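Local structure of uncharacterized protein (Aeromonas hydrophila J-1, 6R1J) at residues Gln121-Glu126 against Gln195-Phe200; Gln107-Arg112 against Gln209-Leu214; Leu64-Gln69 against Thr256-Leu261; Gln90-Ile95 against Ser226-Asp231. The protein is AhlC, one of the three components of the alpha-pore-forming toxin AHL, in a soluble form that probably precedes membrane insertion. The protein carries 3 engineered substitutions. One frame throughout, in Å; residues are numbered along the deposited sequence.

Contact 1 of 4, residues Gln121-Glu126 against Gln195-Phe200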
loop_
_atom_site.group_PDB
_atom_site.type_symbol
_atom_site.label_atom_id
_atom_site.label_comp_id
_atom_site.label_asym_id
_atom_site.label_seq_id
_atom_site.Cartn_x
_atom_site.Cartn_y
_atom_site.Cartn_z
ATOM N N GLN A 121 -4.158 -4.062 -13.352
ATOM C CA GLN A 121 -4.513 -4.700 -12.057
ATOM C C GLN A 121 -4.956 -6.151 -12.286
ATOM O O GLN A 121 -4.493 -7.002 -11.553
ATOM C CB GLN A 121 -5.570 -3.869 -11.366
ATOM C CG GLN A 121 -4.983 -2.592 -10.780
ATOM C CD GLN A 121 -6.063 -1.874 -10.028
ATOM O OE1 GLN A 121 -6.602 -0.862 -10.475
ATOM N NE2 GLN A 121 -6.473 -2.494 -8.934
ATOM N N ARG A 122 -5.776 -6.416 -13.311
ATOM C CA ARG A 122 -6.217 -7.800 -13.641
ATOM C C ARG A 122 -4.975 -8.621 -13.949
ATOM O O ARG A 122 -4.843 -9.716 -13.431
ATOM C CB ARG A 122 -7.180 -7.865 -14.827
ATOM C CG ARG A 122 -8.501 -7.150 -14.631
ATOM C CD ARG A 122 -9.448 -7.442 -15.799
ATOM N NE ARG A 122 -10.730 -6.824 -15.550
ATOM C CZ ARG A 122 -11.128 -5.681 -16.052
ATOM N NH1 ARG A 122 -10.356 -4.985 -16.888
ATOM N NH2 ARG A 122 -12.318 -5.229 -15.710
ATOM N N ILE A 123 -4.043 -8.051 -14.696
ATOM C CA ILE A 123 -2.777 -8.723 -15.057
ATOM C C ILE A 123 -1.959 -9.022 -13.787
ATOM O O ILE A 123 -1.397 -10.127 -13.713
ATOM C CB ILE A 123 -2.027 -7.888 -16.107
ATOM C CG1 ILE A 123 -2.779 -7.945 -17.443
ATOM C CG2 ILE A 123 -0.601 -8.366 -16.266
ATOM C CD1 ILE A 123 -2.194 -7.070 -18.532
ATOM N N GLY A 124 -1.905 -8.086 -12.830
ATOM C CA GLY A 124 -1.143 -8.289 -11.578
ATOM C C GLY A 124 -1.730 -9.445 -10.776
ATOM O O GLY A 124 -0.982 -10.238 -10.245
ATOM N N VAL A 125 -3.047 -9.587 -10.760
ATOM C CA VAL A 125 -3.711 -10.695 -10.023
ATOM C C VAL A 125 -3.369 -12.005 -10.737
ATOM O O VAL A 125 -3.059 -12.973 -10.053
ATOM C CB VAL A 125 -5.222 -10.462 -9.873
ATOM C CG1 VAL A 125 -5.868 -11.621 -9.137
ATOM C CG2 VAL A 125 -5.527 -9.144 -9.173
ATOM N N GLU A 126 -3.277 -12.023 -12.066
ATOM C CA GLU A 126 -2.961 -13.283 -12.798
ATOM C C GLU A 126 -1.491 -13.655 -12.537
ATOM O O GLU A 126 -1.210 -14.861 -12.396
ATOM C CB GLU A 126 -3.477 -13.195 -14.244
ATOM C CG GLU A 126 -5.005 -13.079 -14.339
ATOM C CD GLU A 126 -5.838 -14.066 -13.515
ATOM O OE1 GLU A 126 -5.398 -15.230 -13.369
ATOM O OE2 GLU A 126 -6.942 -13.671 -13.003
ATOM N N GLN A 195 6.769 -6.605 -8.702
ATOM C CA GLN A 195 7.355 -5.389 -8.073
ATOM C C GLN A 195 7.370 -4.224 -9.071
ATOM O O GLN A 195 6.892 -3.108 -8.738
ATOM C CB GLN A 195 8.729 -5.772 -7.525
ATOM C CG GLN A 195 9.590 -4.634 -7.009
ATOM C CD GLN A 195 10.904 -5.229 -6.545
ATOM O OE1 GLN A 195 11.149 -5.405 -5.347
ATOM N NE2 GLN A 195 11.726 -5.642 -7.493
ATOM N N ARG A 196 7.853 -4.465 -10.288
ATOM C CA ARG A 196 7.954 -3.412 -11.318
ATOM C C ARG A 196 6.563 -2.928 -11.694
ATOM O O ARG A 196 6.355 -1.701 -11.826
ATOM C CB ARG A 196 8.648 -3.990 -12.544
ATOM C CG ARG A 196 8.957 -2.965 -13.604
ATOM C CD ARG A 196 9.715 -3.630 -14.730
ATOM N NE ARG A 196 11.020 -4.148 -14.329
ATOM C CZ ARG A 196 12.025 -4.389 -15.188
ATOM N NH1 ARG A 196 11.876 -4.129 -16.481
ATOM N NH2 ARG A 196 13.193 -4.837 -14.749
ATOM N N GLN A 197 5.621 -3.833 -11.924
ATOM C CA GLN A 197 4.259 -3.372 -12.273
ATOM C C GLN A 197 3.637 -2.586 -11.108
ATOM O O GLN A 197 2.877 -1.660 -11.387
ATOM C CB GLN A 197 3.326 -4.521 -12.685
ATOM C CG GLN A 197 3.658 -5.051 -14.070
ATOM C CD GLN A 197 2.657 -6.035 -14.634
ATOM O OE1 GLN A 197 1.469 -6.033 -14.283
ATOM N NE2 GLN A 197 3.177 -6.915 -15.487
ATOM N N GLN A 198 3.789 -3.028 -9.870
ATOM C CA GLN A 198 3.195 -2.281 -8.719
ATOM C C GLN A 198 3.798 -0.860 -8.702
ATOM O O GLN A 198 3.064 0.140 -8.513
ATOM C CB GLN A 198 3.477 -3.019 -7.412
ATOM C CG GLN A 198 2.681 -4.315 -7.264
ATOM C CD GLN A 198 3.190 -5.168 -6.120
ATOM O OE1 GLN A 198 4.371 -5.108 -5.764
ATOM N NE2 GLN A 198 2.317 -5.996 -5.537
ATOM N N GLY A 199 5.105 -0.750 -8.881
ATOM C CA GLY A 199 5.773 0.563 -8.934
ATOM C C GLY A 199 5.167 1.409 -10.036
ATOM O O GLY A 199 4.839 2.605 -9.817
ATOM N N PHE A 200 4.992 0.843 -11.219
ATOM C CA PHE A 200 4.413 1.583 -12.366
ATOM C C PHE A 200 2.986 2.039 -12.056
ATOM O O PHE A 200 2.606 3.184 -12.313
ATOM C CB PHE A 200 4.441 0.688 -13.612
ATOM C CG PHE A 200 3.876 1.374 -14.808
ATOM C CD1 PHE A 200 4.677 2.183 -15.605
ATOM C CD2 PHE A 200 2.560 1.156 -15.193
ATOM C CE1 PHE A 200 4.146 2.795 -16.737
ATOM C CE2 PHE A 200 2.043 1.768 -16.329
ATOM C CZ PHE A 200 2.835 2.584 -17.102
#
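Q197 lays its amide against the CG2 methyl of I123, a thin contact between the two long antiparallel helices 78-157 and 163-236. These helices form the hairpin that dominates this all-helical bundle, an elongated build that recalls the ClyA-like alpha-pore-forming toxins. The two side chains cross at about a right angle: I123 CG2 lies 3.7 Å from Q197 OE1 and 4.1 Å from Q197 NE2, so a single methyl is set against both polar atoms of the amide. The main chain comes close at the same place, with 7.3 Å between the CA atoms of G124 and Q197. The amide reaches across because Q197 is extended beyond CG (chi2 -171°), while the branch of I123 that meets it stands anti to the backbone N. Together the segments bury 75 Å², all by van der Waals packing. Further out, Q197 also rests on L127 and on L26 and P27 of the loop before helix 28-70, and I123 touches N29 on that helix. One turn along from Q197, F200 packs edge-to-face with F23. Segment 121-126 also meets a second subunit: R122 NE pairs with E126 of that neighbouring subunit in a salt bridge, and E126 with its R122. Within the interface the amide oxygen finds no donor: the backbone N of G124 is 4.2 Å from Q197 OE1, too far for a hydrogen bond, and this buried OE1 has no partner anywhere in the model.

Contact 2 of 4, residues Gln107-Arg112 against Gln209-Leu214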
loop_
_atom_site.group_PDB
_atom_site.type_symbol
_atom_site.label_atom_id
_atom_site.label_comp_id
_atom_site.label_asym_id
_atom_site.label_seq_id
_atom_site.Cartn_x
_atom_site.Cartn_y
_atom_site.Cartn_z
ATOM N N GLN A 107 -11.137 14.720 -19.373
ATOM C CA GLN A 107 -11.896 13.525 -18.945
ATOM C C GLN A 107 -11.610 12.344 -19.896
ATOM O O GLN A 107 -11.470 11.228 -19.380
ATOM C CB GLN A 107 -13.380 13.838 -18.863
ATOM C CG GLN A 107 -13.711 14.652 -17.629
ATOM C CD GLN A 107 -15.095 15.222 -17.725
ATOM O OE1 GLN A 107 -15.602 15.453 -18.824
ATOM N NE2 GLN A 107 -15.713 15.428 -16.566
ATOM N N SER A 108 -11.548 12.577 -21.206
ATOM C CA SER A 108 -11.252 11.502 -22.199
ATOM C C SER A 108 -9.933 10.842 -21.844
ATOM O O SER A 108 -9.898 9.642 -21.724
ATOM C CB SER A 108 -11.187 11.998 -23.605
ATOM O OG SER A 108 -12.437 12.533 -23.941
ATOM N N ALA A 109 -8.872 11.622 -21.750
ATOM C CA ALA A 109 -7.525 11.087 -21.521
ATOM C C ALA A 109 -7.488 10.364 -20.162
ATOM O O ALA A 109 -6.851 9.276 -20.066
ATOM C CB ALA A 109 -6.497 12.194 -21.582
ATOM N N ASN A 110 -8.048 10.997 -19.128
ATOM C CA ASN A 110 -7.971 10.443 -17.749
ATOM C C ASN A 110 -8.752 9.119 -17.701
ATOM O O ASN A 110 -8.292 8.170 -17.068
ATOM C CB ASN A 110 -8.499 11.426 -16.707
ATOM C CG ASN A 110 -8.107 11.037 -15.300
ATOM O OD1 ASN A 110 -6.964 10.652 -15.037
ATOM N ND2 ASN A 110 -9.054 11.152 -14.397
ATOM N N ASP A 111 -9.917 9.063 -18.317
ATOM C CA ASP A 111 -10.753 7.826 -18.322
ATOM C C ASP A 111 -9.994 6.653 -18.972
ATOM O O ASP A 111 -10.175 5.522 -18.501
ATOM C CB ASP A 111 -12.096 8.080 -19.007
ATOM C CG ASP A 111 -13.025 8.971 -18.194
ATOM O OD1 ASP A 111 -12.694 9.278 -17.023
ATOM O OD2 ASP A 111 -14.021 9.380 -18.744
ATOM N N ARG A 112 -9.182 6.910 -19.999
ATOM C CA ARG A 112 -8.367 5.869 -20.688
ATOM C C ARG A 112 -7.283 5.419 -19.715
ATOM O O ARG A 112 -6.989 4.207 -19.651
ATOM C CB ARG A 112 -7.819 6.339 -22.044
ATOM C CG ARG A 112 -8.872 6.457 -23.140
ATOM C CD ARG A 112 -8.253 6.548 -24.527
ATOM N NE ARG A 112 -7.104 7.466 -24.594
ATOM C CZ ARG A 112 -7.214 8.782 -24.833
ATOM N NH1 ARG A 112 -8.400 9.332 -25.005
ATOM N NH2 ARG A 112 -6.144 9.554 -24.897
ATOM N N GLN A 209 -4.535 10.864 -9.994
ATOM C CA GLN A 209 -5.004 11.693 -8.843
ATOM C C GLN A 209 -4.740 13.185 -9.173
ATOM O O GLN A 209 -5.654 13.969 -9.038
ATOM C CB GLN A 209 -4.336 11.201 -7.551
ATOM C CG GLN A 209 -4.782 11.909 -6.256
ATOM C CD GLN A 209 -4.031 13.212 -6.016
ATOM O OE1 GLN A 209 -2.833 13.327 -6.262
ATOM N NE2 GLN A 209 -4.756 14.229 -5.587
ATOM N N GLN A 210 -3.536 13.561 -9.588
ATOM C CA GLN A 210 -3.202 14.959 -9.967
ATOM C C GLN A 210 -4.062 15.385 -11.157
ATOM O O GLN A 210 -4.612 16.520 -11.162
ATOM C CB GLN A 210 -1.715 15.072 -10.263
ATOM C CG GLN A 210 -0.846 14.756 -9.059
ATOM C CD GLN A 210 -0.842 15.865 -8.027
ATOM O OE1 GLN A 210 -1.120 17.019 -8.360
ATOM N NE2 GLN A 210 -0.536 15.495 -6.789
ATOM N N PHE A 211 -4.244 14.510 -12.142
ATOM C CA PHE A 211 -5.099 14.834 -13.307
ATOM C C PHE A 211 -6.511 15.116 -12.781
ATOM O O PHE A 211 -7.212 16.028 -13.266
ATOM C CB PHE A 211 -5.116 13.676 -14.316
ATOM C CG PHE A 211 -5.388 14.036 -15.752
ATOM C CD1 PHE A 211 -5.880 15.276 -16.133
ATOM C CD2 PHE A 211 -5.162 13.094 -16.747
ATOM C CE1 PHE A 211 -6.057 15.602 -17.478
ATOM C CE2 PHE A 211 -5.420 13.390 -18.084
ATOM C CZ PHE A 211 -5.855 14.643 -18.451
ATOM N N GLY A 212 -6.995 14.281 -11.856
ATOM C CA GLY A 212 -8.343 14.471 -11.278
ATOM C C GLY A 212 -8.466 15.853 -10.610
ATOM O O GLY A 212 -9.542 16.472 -10.678
ATOM N N SER A 213 -7.425 16.309 -9.915
ATOM C CA SER A 213 -7.448 17.637 -9.248
ATOM C C SER A 213 -7.553 18.714 -10.330
ATOM O O SER A 213 -8.316 19.676 -10.163
ATOM C CB SER A 213 -6.255 17.825 -8.377
ATOM O OG SER A 213 -6.356 16.965 -7.260
ATOM N N LEU A 214 -6.820 18.546 -11.425
ATOM C CA LEU A 214 -6.907 19.478 -12.577
ATOM C C LEU A 214 -8.329 19.490 -13.147
ATOM O O LEU A 214 -8.895 20.597 -13.345
ATOM C CB LEU A 214 -5.836 19.113 -13.606
ATOM C CG LEU A 214 -5.789 19.975 -14.876
ATOM C CD1 LEU A 214 -4.379 19.952 -15.474
ATOM C CD2 LEU A 214 -6.797 19.506 -15.912
#
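N110 lies over one face of the F211 ring while A109 touches the ring's edge, so two successive residues of helix 78-157 hold an aromatic side chain of helix 163-236. The N110 CB group makes a CH-pi contact, 4.1 Å from the centroid of the F211 ring and 27° off its normal. A109 CB comes in near the ring plane, 3.9 Å from F211 CE2. Beyond CB, N110 and F211 slide past one another in opposite directions, and the amide is inclined by 57° to the ring. N110 CG stands anti to the backbone N (chi1 -165°), which carries the carboxamide back along the phenylalanine toward its root: N110 OD1 is 3.5 Å from F211 CD2 and 3.6 Å from F211 CB. That oxygen is hydrogen-bonded to the hydroxyl of S208, on the same helix as F211, which ties the asparagine polar end to the helix opposite. Elsewhere the ring meets M13 of helix 5-21 and L44 of helix 28-70, placing it where four helices of the bundle converge; A109 also packs on V40. With no hydrogen bond between the two segments themselves, attachment here is shared out: dispersion and CH-pi contact fix the aromatic, while the N110 side chain sets its CB methylene on the ring as its OD1 accepts from S208 OG, joining apolar packing to a polar link.

Contact 3 of 4, residues Leu64-Gln69 against Thr256-Leu261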
loop_
_atom_site.group_PDB
_atom_site.type_symbol
_atom_site.label_atom_id
_atom_site.label_comp_id
_atom_site.label_asym_id
_atom_site.label_seq_id
_atom_site.Cartn_x
_atom_site.Cartn_y
_atom_site.Cartn_z
ATOM N N LEU A 64 -13.839 44.991 -14.497
ATOM C CA LEU A 64 -13.857 46.480 -14.664
ATOM C C LEU A 64 -15.178 46.928 -15.336
ATOM O O LEU A 64 -15.817 47.889 -14.883
ATOM C CB LEU A 64 -12.605 46.861 -15.452
ATOM C CG LEU A 64 -12.390 48.351 -15.717
ATOM C CD1 LEU A 64 -12.471 49.152 -14.427
ATOM C CD2 LEU A 64 -11.047 48.558 -16.405
ATOM N N GLN A 65 -15.666 46.186 -16.325
ATOM C CA GLN A 65 -16.956 46.491 -16.985
ATOM C C GLN A 65 -18.066 46.493 -15.941
ATOM O O GLN A 65 -18.874 47.430 -15.953
ATOM C CB GLN A 65 -17.253 45.508 -18.107
ATOM C CG GLN A 65 -16.383 45.657 -19.342
ATOM C CD GLN A 65 -16.611 44.513 -20.309
ATOM O OE1 GLN A 65 -16.955 43.394 -19.913
ATOM N NE2 GLN A 65 -16.365 44.766 -21.587
ATOM N N LEU A 66 -18.091 45.507 -15.038
ATOM C CA LEU A 66 -19.144 45.441 -14.014
ATOM C C LEU A 66 -18.979 46.590 -13.007
ATOM O O LEU A 66 -20.003 47.142 -12.626
ATOM C CB LEU A 66 -19.165 44.070 -13.334
ATOM C CG LEU A 66 -19.561 42.905 -14.273
ATOM C CD1 LEU A 66 -19.409 41.559 -13.554
ATOM C CD2 LEU A 66 -20.978 43.073 -14.747
ATOM N N THR A 67 -17.773 46.904 -12.545
ATOM C CA THR A 67 -17.627 48.011 -11.552
ATOM C C THR A 67 -18.092 49.342 -12.213
ATOM O O THR A 67 -18.771 50.119 -11.541
ATOM C CB THR A 67 -16.211 48.015 -10.969
ATOM O OG1 THR A 67 -15.280 48.149 -12.043
ATOM C CG2 THR A 67 -15.881 46.771 -10.177
ATOM N N GLN A 68 -17.776 49.546 -13.488
ATOM C CA GLN A 68 -18.186 50.738 -14.280
ATOM C C GLN A 68 -19.705 50.769 -14.370
ATOM O O GLN A 68 -20.259 51.807 -14.031
ATOM C CB GLN A 68 -17.463 50.802 -15.625
ATOM C CG GLN A 68 -15.996 51.140 -15.488
ATOM C CD GLN A 68 -15.167 50.953 -16.736
ATOM O OE1 GLN A 68 -15.494 50.199 -17.644
ATOM N NE2 GLN A 68 -14.031 51.611 -16.765
ATOM N N GLN A 69 -20.384 49.640 -14.625
ATOM C CA GLN A 69 -21.857 49.629 -14.578
ATOM C C GLN A 69 -22.350 49.978 -13.184
ATOM O O GLN A 69 -23.347 50.705 -13.066
ATOM C CB GLN A 69 -22.510 48.290 -14.951
ATOM C CG GLN A 69 -22.360 47.922 -16.409
ATOM C CD GLN A 69 -23.137 48.860 -17.296
ATOM O OE1 GLN A 69 -24.250 49.252 -16.966
ATOM N NE2 GLN A 69 -22.533 49.218 -18.416
ATOM N N THR A 256 -19.356 38.918 -8.108
ATOM C CA THR A 256 -18.869 37.853 -7.183
ATOM C C THR A 256 -18.370 36.653 -7.998
ATOM O O THR A 256 -17.325 36.057 -7.617
ATOM C CB THR A 256 -19.888 37.395 -6.124
ATOM O OG1 THR A 256 -20.941 36.617 -6.702
ATOM C CG2 THR A 256 -20.467 38.542 -5.318
ATOM N N GLU A 257 -19.038 36.311 -9.102
ATOM C CA GLU A 257 -18.670 35.105 -9.899
ATOM C C GLU A 257 -17.385 35.427 -10.646
ATOM O O GLU A 257 -16.489 34.562 -10.681
ATOM C CB GLU A 257 -19.820 34.655 -10.821
ATOM C CG GLU A 257 -21.110 34.327 -10.068
ATOM C CD GLU A 257 -21.023 33.151 -9.101
ATOM O OE1 GLU A 257 -20.002 32.454 -9.100
ATOM O OE2 GLU A 257 -21.952 32.960 -8.309
ATOM N N VAL A 258 -17.281 36.634 -11.223
ATOM C CA VAL A 258 -16.045 37.063 -11.930
ATOM C C VAL A 258 -14.866 36.951 -10.971
ATOM O O VAL A 258 -13.831 36.457 -11.385
ATOM C CB VAL A 258 -16.136 38.489 -12.490
ATOM C CG1 VAL A 258 -14.778 38.985 -12.966
ATOM C CG2 VAL A 258 -17.146 38.551 -13.607
ATOM N N ARG A 259 -15.016 37.424 -9.738
ATOM C CA ARG A 259 -13.909 37.372 -8.739
ATOM C C ARG A 259 -13.646 35.915 -8.343
ATOM O O ARG A 259 -12.500 35.569 -8.051
ATOM C CB ARG A 259 -14.264 38.264 -7.547
ATOM C CG ARG A 259 -14.174 39.719 -7.977
ATOM C CD ARG A 259 -14.356 40.751 -6.900
ATOM N NE ARG A 259 -14.005 42.032 -7.519
ATOM C CZ ARG A 259 -14.515 43.177 -7.137
ATOM N NH1 ARG A 259 -15.409 43.160 -6.177
ATOM N NH2 ARG A 259 -14.178 44.309 -7.730
ATOM N N THR A 260 -14.677 35.083 -8.276
ATOM C CA THR A 260 -14.478 33.632 -8.046
ATOM C C THR A 260 -13.567 33.088 -9.143
ATOM O O THR A 260 -12.637 32.363 -8.828
ATOM C CB THR A 260 -15.807 32.904 -7.853
ATOM O OG1 THR A 260 -16.428 33.558 -6.748
ATOM C CG2 THR A 260 -15.630 31.426 -7.535
ATOM N N LEU A 261 -13.804 33.384 -10.414
ATOM C CA LEU A 261 -12.931 32.846 -11.493
ATOM C C LEU A 261 -11.469 33.225 -11.256
ATOM O O LEU A 261 -10.547 32.408 -11.532
ATOM C CB LEU A 261 -13.338 33.469 -12.821
ATOM C CG LEU A 261 -14.601 32.973 -13.467
ATOM C CD1 LEU A 261 -14.892 33.819 -14.692
ATOM C CD2 LEU A 261 -14.494 31.492 -13.829
#
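L66 and V258 bury the most surface in this contact, side-chain packing of the last helix of the all-helical bundle, 244-264, on the C-terminal end of the antiparallel helix 28-70. Both direct their CB atoms at the opposite helix, and they meet methyl to methyl, L66 CD1 lying 3.8 Å from V258 CG2. The main chains stay well apart, with 9.2 Å between the CA atoms of L66 and V258, so side chains alone span the gap. L66 further packs on F251 and A254, and V258 on A59 and L62. At the margin, T67 and R259 cross at about a right angle; T67 CG2 is 3.9 Å from R259 NH2, approaching the guanidinium obliquely. R259 runs extended from CG to NE, and its strongest polar partner is E63, just ahead of 64-69, which forms a salt bridge with NE. The T67 hydroxyl turns back on its own helix, where OG1 donates to L64 O over 2.9 Å with the donor tilted 25° from the carbonyl plane. With OG1 set between the backbone N and the carbonyl carbon (chi1 58°), CG2 is the branch that meets R259, and the bond to L64 O is consistent with holding it so. The chemistry is thus divided: an apolar pair is buried methyl to methyl, while at the margin R259 NE pairs with E63 and the T67 methyl meets NH2 by van der Waals contact alone.

Contact 4 of 4, residues Gln90-Ile95 against Ser226-Asp231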
loop_
_atom_site.group_PDB
_atom_site.type_symbol
_atom_site.label_atom_id
_atom_site.label_comp_id
_atom_site.label_asym_id
_atom_site.label_seq_id
_atom_site.Cartn_x
_atom_site.Cartn_y
_atom_site.Cartn_z
ATOM N N GLN A 90 -21.757 37.610 -25.606
ATOM C CA GLN A 90 -20.898 37.324 -26.788
ATOM C C GLN A 90 -19.468 37.036 -26.355
ATOM O O GLN A 90 -18.742 36.286 -27.056
ATOM C CB GLN A 90 -20.897 38.520 -27.740
ATOM C CG GLN A 90 -22.245 38.746 -28.409
ATOM C CD GLN A 90 -22.285 40.033 -29.204
ATOM O OE1 GLN A 90 -21.257 40.675 -29.435
ATOM N NE2 GLN A 90 -23.485 40.416 -29.618
ATOM N N GLU A 91 -19.041 37.649 -25.255
ATOM C CA GLU A 91 -17.664 37.474 -24.764
ATOM C C GLU A 91 -17.579 36.230 -23.872
ATOM O O GLU A 91 -16.479 35.691 -23.764
ATOM C CB GLU A 91 -17.170 38.777 -24.137
ATOM C CG GLU A 91 -16.778 39.787 -25.189
ATOM C CD GLU A 91 -16.412 41.157 -24.642
ATOM O OE1 GLU A 91 -16.340 41.309 -23.402
ATOM O OE2 GLU A 91 -16.217 42.073 -25.466
ATOM N N ILE A 92 -18.650 35.834 -23.195
ATOM C CA ILE A 92 -18.648 34.591 -22.370
ATOM C C ILE A 92 -18.573 33.367 -23.306
ATOM O O ILE A 92 -17.776 32.482 -23.044
ATOM C CB ILE A 92 -19.910 34.574 -21.490
ATOM C CG1 ILE A 92 -19.756 35.517 -20.294
ATOM C CG2 ILE A 92 -20.296 33.173 -21.024
ATOM C CD1 ILE A 92 -21.053 35.847 -19.640
ATOM N N ALA A 93 -19.352 33.359 -24.395
ATOM C CA ALA A 93 -19.541 32.197 -25.308
ATOM C C ALA A 93 -18.219 31.504 -25.588
ATOM O O ALA A 93 -18.120 30.320 -25.316
ATOM C CB ALA A 93 -20.219 32.585 -26.601
ATOM N N PRO A 94 -17.195 32.171 -26.164
ATOM C CA PRO A 94 -15.922 31.513 -26.451
ATOM C C PRO A 94 -15.146 30.994 -25.227
ATOM O O PRO A 94 -14.408 30.045 -25.372
ATOM C CB PRO A 94 -15.073 32.591 -27.133
ATOM C CG PRO A 94 -15.741 33.909 -26.744
ATOM C CD PRO A 94 -17.207 33.578 -26.589
ATOM N N ILE A 95 -15.308 31.603 -24.043
ATOM C CA ILE A 95 -14.528 31.170 -22.847
ATOM C C ILE A 95 -15.234 29.945 -22.290
ATOM O O ILE A 95 -14.519 29.029 -21.871
ATOM C CB ILE A 95 -14.342 32.288 -21.785
ATOM C CG1 ILE A 95 -13.718 33.553 -22.388
ATOM C CG2 ILE A 95 -13.481 31.795 -20.633
ATOM C CD1 ILE A 95 -12.287 33.384 -22.843
ATOM N N SER A 226 -20.916 29.335 -15.737
ATOM C CA SER A 226 -22.366 29.099 -15.944
ATOM C C SER A 226 -23.185 29.950 -14.957
ATOM O O SER A 226 -24.237 30.507 -15.322
ATOM C CB SER A 226 -22.718 27.608 -15.869
ATOM O OG SER A 226 -24.101 27.466 -16.085
ATOM N N LEU A 227 -22.793 30.027 -13.703
ATOM C CA LEU A 227 -23.516 30.875 -12.728
ATOM C C LEU A 227 -23.418 32.347 -13.183
ATOM O O LEU A 227 -24.430 33.062 -13.119
ATOM C CB LEU A 227 -22.912 30.674 -11.337
ATOM C CG LEU A 227 -23.027 29.288 -10.702
ATOM C CD1 LEU A 227 -22.252 29.258 -9.380
ATOM C CD2 LEU A 227 -24.482 28.913 -10.486
ATOM N N LEU A 228 -22.256 32.764 -13.700
ATOM C CA LEU A 228 -22.024 34.145 -14.202
ATOM C C LEU A 228 -23.012 34.431 -15.337
ATOM O O LEU A 228 -23.679 35.490 -15.287
ATOM C CB LEU A 228 -20.582 34.274 -14.679
ATOM C CG LEU A 228 -20.233 35.570 -15.417
ATOM C CD1 LEU A 228 -20.451 36.784 -14.522
ATOM C CD2 LEU A 228 -18.800 35.532 -15.876
ATOM N N GLY A 229 -23.143 33.495 -16.293
ATOM C CA GLY A 229 -24.104 33.551 -17.401
ATOM C C GLY A 229 -25.520 33.783 -16.923
ATOM O O GLY A 229 -26.239 34.598 -17.544
ATOM N N GLY A 230 -25.923 33.099 -15.858
ATOM C CA GLY A 230 -27.281 33.172 -15.298
ATOM C C GLY A 230 -27.550 34.538 -14.680
ATOM O O GLY A 230 -28.659 35.103 -14.852
ATOM N N ASP A 231 -26.575 35.077 -13.946
ATOM C CA ASP A 231 -26.685 36.448 -13.388
ATOM C C ASP A 231 -26.871 37.439 -14.545
ATOM O O ASP A 231 -27.812 38.237 -14.490
ATOM C CB ASP A 231 -25.461 36.760 -12.524
ATOM C CG ASP A 231 -25.466 36.020 -11.203
ATOM O OD1 ASP A 231 -26.571 35.756 -10.706
ATOM O OD2 ASP A 231 -24.365 35.793 -10.635
#
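This is a sparse, buried apolar contact in which I92 of helix 78-157 points into L228 and G229 of helix 163-236, towards the broad end of the antiparallel helical bundle. The two segments bury 88 Å² and share no hydrogen bond. I92 supplies the reach: its CB is directed at the opposite helix, and the chain continues nearly straight to CD1 (chi2 163°), so that the terminal methyl is the atom that arrives. It stops at the branch point of L228, at 4.3 Å from I92 CD1 to L228 CG, a loose approach for two apolar groups. The helices come nearest at I92 and G229, whose CA atoms are 7.5 Å apart; there the isoleucine faces bare main chain. Around this pair F58 of helix 28-70 touches both I92 and L228, L62 and A254 also pack on L228, and I225 packs on I92, so the contact belongs to a core built from four helices. The isoleucine stands two residues before a kink in helix 78-157: P94 has no N-H to give, and its N makes no bond to the preceding turn. A backbone bond of 2.8 Å from I95 N back three residues to I92 O bridges A93 and P94. At the C-terminal end of 226-231, D231 OD2 is in a salt bridge with K152 of a third subunit. Across the interface itself, the second point of touch lies on the helix backbone, with I92 CD1 4.4 Å from G229 CA.

From the N terminus, the chain first opens contact 3 on helix 28-70, then contacts 4, 2 and 1 in turn along helix 78-157. After the turn between helices 78-157 and 163-236 it closes them in reverse order: contact 1, 2 and 4 on helix 163-236, and contact 3 last, on helix 244-264. All four therefore nest one within another and none cross. Contacts 1, 2 and 4 are successive rungs of one antiparallel hairpin. The centres of contact 1 and contact 2 are about 21 Å apart, and those of contact 2 and contact 4 about 25 Å. Contact 3 joins the flanking helices, and it touches contact 4 through V258 CG2 and L228 CD1, 3.9 Å apart.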